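PDB 4B9P: anti-sigma-I factor RsgI2 from Clostridium thermocellum, which probably holds the sigma factor SigI2 inactive until its extracellular family 3 carbohydrate-binding module, the part described here, binds polysaccharide such as cellulose. Local coordinates for residues 18-23 / 129-134; 52-57 / 122-127. All coordinates share one frame; numbering follows the deposited sequence.

Contact 1 (18-23 / 129-134); sequences SETKEL and YMYDQN. With ZN (zinc ion), chain E; CA (calcium ion), chain B.
Thr20 and Tyr131 form the hydrogen-bonded pair of a short antiparallel ladder, with Thr20 N to Tyr131 O at 3.0 Å and Tyr131 N to Thr20 O at 2.8 Å. Two residues along, past the non-hydrogen-bonded pair Glu19-Asp132, Gln133 N gives Ser18 O a nearly straight bond (173° at the hydrogen). The side chains of Thr20 and Tyr131 lie on one face of the ladder. With OG1 of Thr20 turned anti to the backbone N (chi1 -175°), its hydroxyl donates forward to Glu22 O, 2.7 Å away, while its methyl CG2 is pressed against the amide carbon CD of Gln133 at 3.4 Å. The amide is fixed by NE2, which bonds to the backbone oxygens of Thr17 and Ile15. Leu23 lays CD2 over one face of the Tyr131 ring, off centre, in a CH-pi contact; the hydroxyl of this ring reaches Glu56.

Glu19 points to the other face, with Asp132. Beside it runs Met130, in one of two conformers, crossing at about a right angle with Glu19 CB to Met130 CG 3.7 Å. The Glu19 chain runs out extended (chi2 -171°), carrying OE1 to 2.0 Å from the zinc ion. Met130 in this conformer bends at chi2 and chi3, leaving its SD 3.5 Å from Thr20 C. Asp132 contributes its backbone O to the calcium ion, alongside Thr49, Asp51, Ser135 and Asp136. The arrangement is a two-stranded antiparallel ribbon tying the calcium site of this CBM3 module to a surface zinc site.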
loop_
_atom_site.group_PDB
_atom_site.type_symbol
_atom_site.label_atom_id
_atom_site.label_comp_id
_atom_site.label_asym_id
_atom_site.label_seq_id
_atom_site.Cartn_x
_atom_site.Cartn_y
_atom_site.Cartn_z
ATOM N N SER A 18 1.373 -16.969 -6.528
ATOM C CA SER A 18 1.100 -16.319 -7.804
ATOM C C SER A 18 -0.355 -15.837 -7.898
ATOM O O SER A 18 -0.621 -14.738 -8.384
ATOM C CB SER A 18 1.397 -17.287 -8.942
ATOM O OG SER A 18 0.764 -18.527 -8.695
ATOM N N GLU A 19 -1.292 -16.671 -7.451
ATOM C CA GLU A 19 -2.699 -16.278 -7.380
ATOM C C GLU A 19 -3.052 -16.085 -5.918
ATOM O O GLU A 19 -2.607 -16.835 -5.052
ATOM C CB GLU A 19 -3.599 -17.378 -7.958
ATOM C CG GLU A 19 -3.633 -17.529 -9.451
ATOM C CD GLU A 19 -4.735 -18.523 -9.932
ATOM O OE1 GLU A 19 -5.251 -19.343 -9.126
ATOM O OE2 GLU A 19 -5.097 -18.491 -11.134
ATOM N N THR A 20 -3.852 -15.074 -5.628
ATOM C CA THR A 20 -4.297 -14.867 -4.260
ATOM C C THR A 20 -5.719 -14.316 -4.263
ATOM O O THR A 20 -6.075 -13.557 -5.189
ATOM C CB THR A 20 -3.344 -13.894 -3.529
ATOM O OG1 THR A 20 -3.749 -13.807 -2.168
ATOM C CG2 THR A 20 -3.335 -12.459 -4.129
ATOM N N LYS A 21 -6.492 -14.574 -3.200
ATOM C CA LYS A 21 -7.791 -13.899 -3.080
ATOM C C LYS A 21 -7.692 -12.657 -2.217
ATOM O O LYS A 21 -8.695 -11.976 -1.988
ATOM C CB LYS A 21 -8.874 -14.834 -2.577
ATOM C CG LYS A 21 -8.608 -15.378 -1.201
ATOM C CD LYS A 21 -9.811 -16.311 -0.828
ATOM C CE LYS A 21 -9.569 -17.193 0.371
ATOM N NZ LYS A 21 -9.599 -16.396 1.643
ATOM N N GLU A 22 -6.472 -12.309 -1.774
ATOM C CA GLU A 22 -6.259 -11.025 -1.121
ATOM C C GLU A 22 -4.847 -10.562 -1.294
ATOM O O GLU A 22 -3.905 -11.321 -1.123
ATOM C CB GLU A 22 -6.637 -10.979 0.357
ATOM C CG GLU A 22 -6.492 -12.169 1.182
ATOM C CD GLU A 22 -6.989 -11.917 2.614
ATOM O OE1 GLU A 22 -6.222 -11.317 3.366
ATOM O OE2 GLU A 22 -8.139 -12.277 2.990
ATOM N N LEU A 23 -4.688 -9.307 -1.673
ATOM C CA LEU A 23 -3.362 -8.672 -1.641
ATOM C C LEU A 23 -3.045 -8.346 -0.198
ATOM O O LEU A 23 -3.884 -7.803 0.508
ATOM C CB LEU A 23 -3.371 -7.384 -2.455
ATOM C CG LEU A 23 -3.915 -7.472 -3.873
ATOM C CD1 LEU A 23 -3.876 -6.097 -4.565
ATOM C CD2 LEU A 23 -3.173 -8.519 -4.688
ATOM N N TYR A 129 -12.563 -13.076 -7.996
ATOM C CA TYR A 129 -11.909 -12.795 -6.715
ATOM C C TYR A 129 -10.439 -13.161 -6.684
ATOM O O TYR A 129 -9.740 -12.750 -5.739
ATOM C CB TYR A 129 -12.653 -13.371 -5.500
ATOM C CG TYR A 129 -12.786 -14.894 -5.551
ATOM C CD1 TYR A 129 -11.792 -15.714 -5.033
ATOM C CD2 TYR A 129 -13.915 -15.504 -6.114
ATOM C CE1 TYR A 129 -11.903 -17.060 -5.061
ATOM C CE2 TYR A 129 -14.045 -16.878 -6.133
ATOM C CZ TYR A 129 -13.044 -17.642 -5.586
ATOM O OH TYR A 129 -13.172 -19.007 -5.634
ATOM N N MET A 130 -9.955 -13.915 -7.666
ATOM C CA MET A 130 -8.553 -14.334 -7.633
ATOM C C MET A 130 -7.698 -13.356 -8.441
ATOM O O MET A 130 -7.901 -13.191 -9.653
ATOM C CB MET A 130 -8.433 -15.735 -8.214
ATOM C CG MET A 130 -7.127 -16.413 -7.880
ATOM S SD MET A 130 -7.007 -16.945 -6.135
ATOM C CE MET A 130 -7.879 -18.526 -6.253
ATOM N N TYR A 131 -6.752 -12.703 -7.767
ATOM C CA TYR A 131 -5.731 -11.875 -8.401
ATOM C C TYR A 131 -4.581 -12.706 -8.915
ATOM O O TYR A 131 -4.206 -13.716 -8.293
ATOM C CB TYR A 131 -5.141 -10.955 -7.382
ATOM C CG TYR A 131 -6.044 -9.847 -6.884
ATOM C CD1 TYR A 131 -6.400 -8.796 -7.707
ATOM C CD2 TYR A 131 -6.463 -9.831 -5.566
ATOM C CE1 TYR A 131 -7.168 -7.739 -7.213
ATOM C CE2 TYR A 131 -7.199 -8.782 -5.056
ATOM C CZ TYR A 131 -7.524 -7.730 -5.876
ATOM O OH TYR A 131 -8.271 -6.685 -5.363
ATOM N N ASP A 132 -3.929 -12.227 -9.994
ATOM C CA ASP A 132 -2.612 -12.695 -10.394
ATOM C C ASP A 132 -1.600 -11.671 -9.914
ATOM O O ASP A 132 -1.661 -10.505 -10.353
ATOM C CB ASP A 132 -2.565 -12.822 -11.916
ATOM C CG ASP A 132 -1.190 -13.130 -12.401
ATOM O OD1 ASP A 132 -0.382 -12.204 -12.678
ATOM O OD2 ASP A 132 -0.895 -14.330 -12.536
ATOM N N GLN A 133 -0.660 -12.069 -9.045
ATOM C CA GLN A 133 0.243 -11.072 -8.443
ATOM C C GLN A 133 1.471 -10.764 -9.274
ATOM O O GLN A 133 2.043 -9.703 -9.119
ATOM C CB GLN A 133 0.694 -11.505 -7.043
ATOM C CG GLN A 133 -0.465 -11.695 -6.074
ATOM C CD GLN A 133 -0.069 -11.546 -4.641
ATOM O OE1 GLN A 133 -0.053 -10.416 -4.138
ATOM N NE2 GLN A 133 0.323 -12.636 -3.988
ATOM N N ASN A 134 1.937 -11.684 -10.104
ATOM C CA ASN A 134 3.182 -11.395 -10.821
ATOM C C ASN A 134 2.979 -10.308 -11.878
ATOM O O ASN A 134 3.961 -9.715 -12.325
ATOM C CB ASN A 134 3.707 -12.674 -11.457
ATOM C CG ASN A 134 4.222 -13.649 -10.437
ATOM O OD1 ASN A 134 3.774 -14.786 -10.365
ATOM N ND2 ASN A 134 5.150 -13.198 -9.622
HETATM ZN ZN ZN E . -6.665 -20.580 -9.883
HETATM CA CA CA B . -2.712 -8.575 -11.269
HETATM O O HOH W 1 1.103 -14.398 -10.716
HETATM O O HOH W 2 -10.422 -10.965 -3.812
HETATM O O HOH W 3 -3.332 -8.645 -8.870
HETATM O O HOH W 4 -5.313 -21.604 -10.975
#

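Contact 2 (52-57 / 122-127); sequences QVINEI and PPYSEW. With ZN (zinc ion), chain E.
Asn55 and Tyr124 meet through their polar ends: Asn55 ND2 donates to Tyr124 OH at 2.9 Å, with 162° at the hydrogen. The oxygen lies close to the plane of the Asn55 amide, while the Tyr124 ring is turned 56° from that plane. Beside this bond, Ile54 brings its terminal methyl CD1 to 3.7 Å from Tyr124 CE1, approaching the ring obliquely. Ile54 reaches it with an extended chi2, which sends the methyl outward from the backbone.

At the other end, Gln52 passes by Trp127. Its amide lies only 15° from parallel with the indole, and Gln52 OE1 comes to 3.5 Å from Trp127 CB. A bridging water ties the backbones together here, accepting from Gln52 N at 2.9 Å and donating to Trp127 O at 2.7 Å.

Further out, Asn55 ND2 also bonds to Asn113 OD1, and the Asn55 side chain rests on Ser114 and Tyr115 of helix 114-117. Tyr124 packs on Asn113 as well, while a backbone bond joins Ile54 to Asn128. Within the indole's own segment, Ser125 CB sits 3.4 Å above the Trp127 ring plane, toward its rim. Neighbouring Glu126, in an extended chain, binds the zinc ion through OE2 at 1.9 Å. This is a surface loop-to-loop junction, joining the approach to strand 56-63 to the loop after helix 114-117 at one end of the CBM3 beta-sandwich.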
loop_
_atom_site.group_PDB
_atom_site.type_symbol
_atom_site.label_atom_id
_atom_site.label_comp_id
_atom_site.label_asym_id
_atom_site.label_seq_id
_atom_site.Cartn_x
_atom_site.Cartn_y
_atom_site.Cartn_z
ATOM N N GLN A 52 -9.517 -9.556 -13.196
ATOM C CA GLN A 52 -10.987 -9.555 -13.277
ATOM C C GLN A 52 -11.667 -9.461 -11.911
ATOM O O GLN A 52 -12.856 -9.723 -11.796
ATOM C CB GLN A 52 -11.448 -10.795 -14.049
ATOM C CG GLN A 52 -11.003 -10.747 -15.514
ATOM C CD GLN A 52 -11.490 -11.940 -16.266
ATOM O OE1 GLN A 52 -10.922 -13.056 -16.151
ATOM N NE2 GLN A 52 -12.569 -11.759 -17.002
ATOM N N VAL A 53 -10.928 -9.063 -10.880
ATOM C CA VAL A 53 -11.498 -9.009 -9.555
ATOM C C VAL A 53 -12.448 -7.831 -9.428
ATOM O O VAL A 53 -12.175 -6.748 -9.954
ATOM C CB VAL A 53 -10.342 -8.928 -8.505
ATOM C CG1 VAL A 53 -10.917 -8.782 -7.102
ATOM C CG2 VAL A 53 -9.491 -10.207 -8.612
ATOM N N ILE A 54 -13.583 -8.054 -8.763
ATOM C CA ILE A 54 -14.605 -7.023 -8.548
ATOM C C ILE A 54 -14.865 -6.847 -7.042
ATOM O O ILE A 54 -14.355 -7.626 -6.224
ATOM C CB ILE A 54 -15.902 -7.378 -9.319
ATOM C CG1 ILE A 54 -16.508 -8.697 -8.806
ATOM C CG2 ILE A 54 -15.634 -7.351 -10.821
ATOM C CD1 ILE A 54 -17.920 -8.971 -9.350
ATOM N N ASN A 55 -15.690 -5.860 -6.678
ATOM C CA ASN A 55 -15.996 -5.539 -5.270
ATOM C C ASN A 55 -14.730 -5.237 -4.477
ATOM O O ASN A 55 -14.655 -5.567 -3.284
ATOM C CB ASN A 55 -16.741 -6.665 -4.547
ATOM C CG ASN A 55 -17.942 -7.182 -5.281
ATOM O OD1 ASN A 55 -18.726 -6.425 -5.865
ATOM N ND2 ASN A 55 -18.152 -8.491 -5.201
ATOM N N GLU A 56 -13.736 -4.629 -5.107
ATOM C CA GLU A 56 -12.458 -4.470 -4.404
ATOM C C GLU A 56 -12.590 -3.460 -3.268
ATOM O O GLU A 56 -13.025 -2.342 -3.491
ATOM C CB GLU A 56 -11.403 -4.004 -5.365
ATOM C CG GLU A 56 -11.054 -4.978 -6.457
ATOM C CD GLU A 56 -9.911 -4.399 -7.263
ATOM O OE1 GLU A 56 -10.188 -3.593 -8.196
ATOM O OE2 GLU A 56 -8.720 -4.623 -6.920
ATOM N N ILE A 57 -12.160 -3.851 -2.065
ATOM C CA ILE A 57 -12.165 -2.976 -0.902
ATOM C C ILE A 57 -10.798 -3.042 -0.246
ATOM O O ILE A 57 -10.022 -3.995 -0.442
ATOM C CB ILE A 57 -13.282 -3.373 0.110
ATOM C CG1 ILE A 57 -13.028 -4.768 0.683
ATOM C CG2 ILE A 57 -14.679 -3.218 -0.529
ATOM C CD1 ILE A 57 -13.859 -5.053 1.931
ATOM N N PRO A 122 -16.754 -16.910 -1.617
ATOM C CA PRO A 122 -17.384 -15.877 -2.451
ATOM C C PRO A 122 -18.355 -16.524 -3.443
ATOM O O PRO A 122 -18.025 -17.562 -4.015
ATOM C CB PRO A 122 -16.189 -15.247 -3.210
ATOM C CG PRO A 122 -14.977 -15.711 -2.475
ATOM C CD PRO A 122 -15.305 -17.004 -1.824
ATOM N N PRO A 123 -19.497 -15.884 -3.718
ATOM C CA PRO A 123 -20.496 -16.483 -4.618
ATOM C C PRO A 123 -20.203 -16.145 -6.087
ATOM O O PRO A 123 -21.068 -15.627 -6.816
ATOM C CB PRO A 123 -21.778 -15.837 -4.138
ATOM C CG PRO A 123 -21.315 -14.423 -3.761
ATOM C CD PRO A 123 -20.009 -14.685 -3.024
ATOM N N TYR A 124 -18.963 -16.399 -6.486
ATOM C CA TYR A 124 -18.463 -15.978 -7.781
ATOM C C TYR A 124 -17.622 -17.050 -8.429
ATOM O O TYR A 124 -17.001 -17.854 -7.739
ATOM C CB TYR A 124 -17.567 -14.731 -7.610
ATOM C CG TYR A 124 -18.308 -13.493 -7.199
ATOM C CD1 TYR A 124 -19.129 -12.803 -8.103
ATOM C CD2 TYR A 124 -18.233 -13.020 -5.902
ATOM C CE1 TYR A 124 -19.820 -11.659 -7.732
ATOM C CE2 TYR A 124 -18.962 -11.892 -5.523
ATOM C CZ TYR A 124 -19.723 -11.207 -6.445
ATOM O OH TYR A 124 -20.410 -10.092 -6.026
ATOM N N SER A 125 -17.507 -16.985 -9.761
ATOM C CA SER A 125 -16.450 -17.696 -10.474
ATOM C C SER A 125 -15.091 -17.193 -9.973
ATOM O O SER A 125 -14.937 -16.024 -9.585
ATOM C CB SER A 125 -16.548 -17.423 -11.962
ATOM O OG SER A 125 -17.723 -18.021 -12.488
ATOM N N GLU A 126 -14.089 -18.045 -10.065
ATOM C CA GLU A 126 -12.803 -17.783 -9.440
ATOM C C GLU A 126 -12.214 -16.445 -9.874
ATOM O O GLU A 126 -11.606 -15.734 -9.071
ATOM C CB GLU A 126 -11.827 -18.936 -9.802
ATOM C CG GLU A 126 -10.449 -18.677 -9.358
ATOM C CD GLU A 126 -9.441 -19.775 -9.635
ATOM O OE1 GLU A 126 -9.819 -20.955 -9.669
ATOM O OE2 GLU A 126 -8.232 -19.476 -9.792
ATOM N N TRP A 127 -12.293 -16.140 -11.176
ATOM C CA TRP A 127 -11.642 -14.944 -11.722
ATOM C C TRP A 127 -12.202 -13.643 -11.143
ATOM O O TRP A 127 -11.533 -12.604 -11.194
ATOM C CB TRP A 127 -11.664 -14.943 -13.244
ATOM C CG TRP A 127 -13.021 -15.031 -13.805
ATOM C CD1 TRP A 127 -13.918 -13.999 -13.993
ATOM C CD2 TRP A 127 -13.676 -16.227 -14.260
ATOM N NE1 TRP A 127 -15.086 -14.498 -14.546
ATOM C CE2 TRP A 127 -14.956 -15.857 -14.729
ATOM C CE3 TRP A 127 -13.293 -17.567 -14.331
ATOM C CZ2 TRP A 127 -15.852 -16.784 -15.260
ATOM C CZ3 TRP A 127 -14.188 -18.497 -14.867
ATOM C CH2 TRP A 127 -15.443 -18.097 -15.329
HETATM ZN ZN ZN E . -6.665 -20.580 -9.883
HETATM O O HOH W 5 -8.957 -12.076 -11.853
HETATM O O HOH W 4 -5.313 -21.604 -10.975
#

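How the contacts relate
The centres of contact 1 and contact 2 are about 11 Å apart, and the zinc ion is shared: Glu19 of contact 1 and Glu126 of contact 2 supply its two protein ligands, and one water on the metal belongs to both. Their oxygens, Glu19 OE1 and Glu126 OE2, stand 3.1 Å apart, a closeness the metal's charge probably offsets. Deeper in, Tyr131 joins the two contacts twice: its OH lies 2.6 Å from Glu56 OE2, probably a hydrogen bond, and Tyr131 CD1 packs on Val53 CG2 at 3.5 Å. The side chain of Val53, in contact 2, comes within about 7 Å of the calcium ion at its nearest atom. In sequence, both segments of contact 2 fall between those of contact 1.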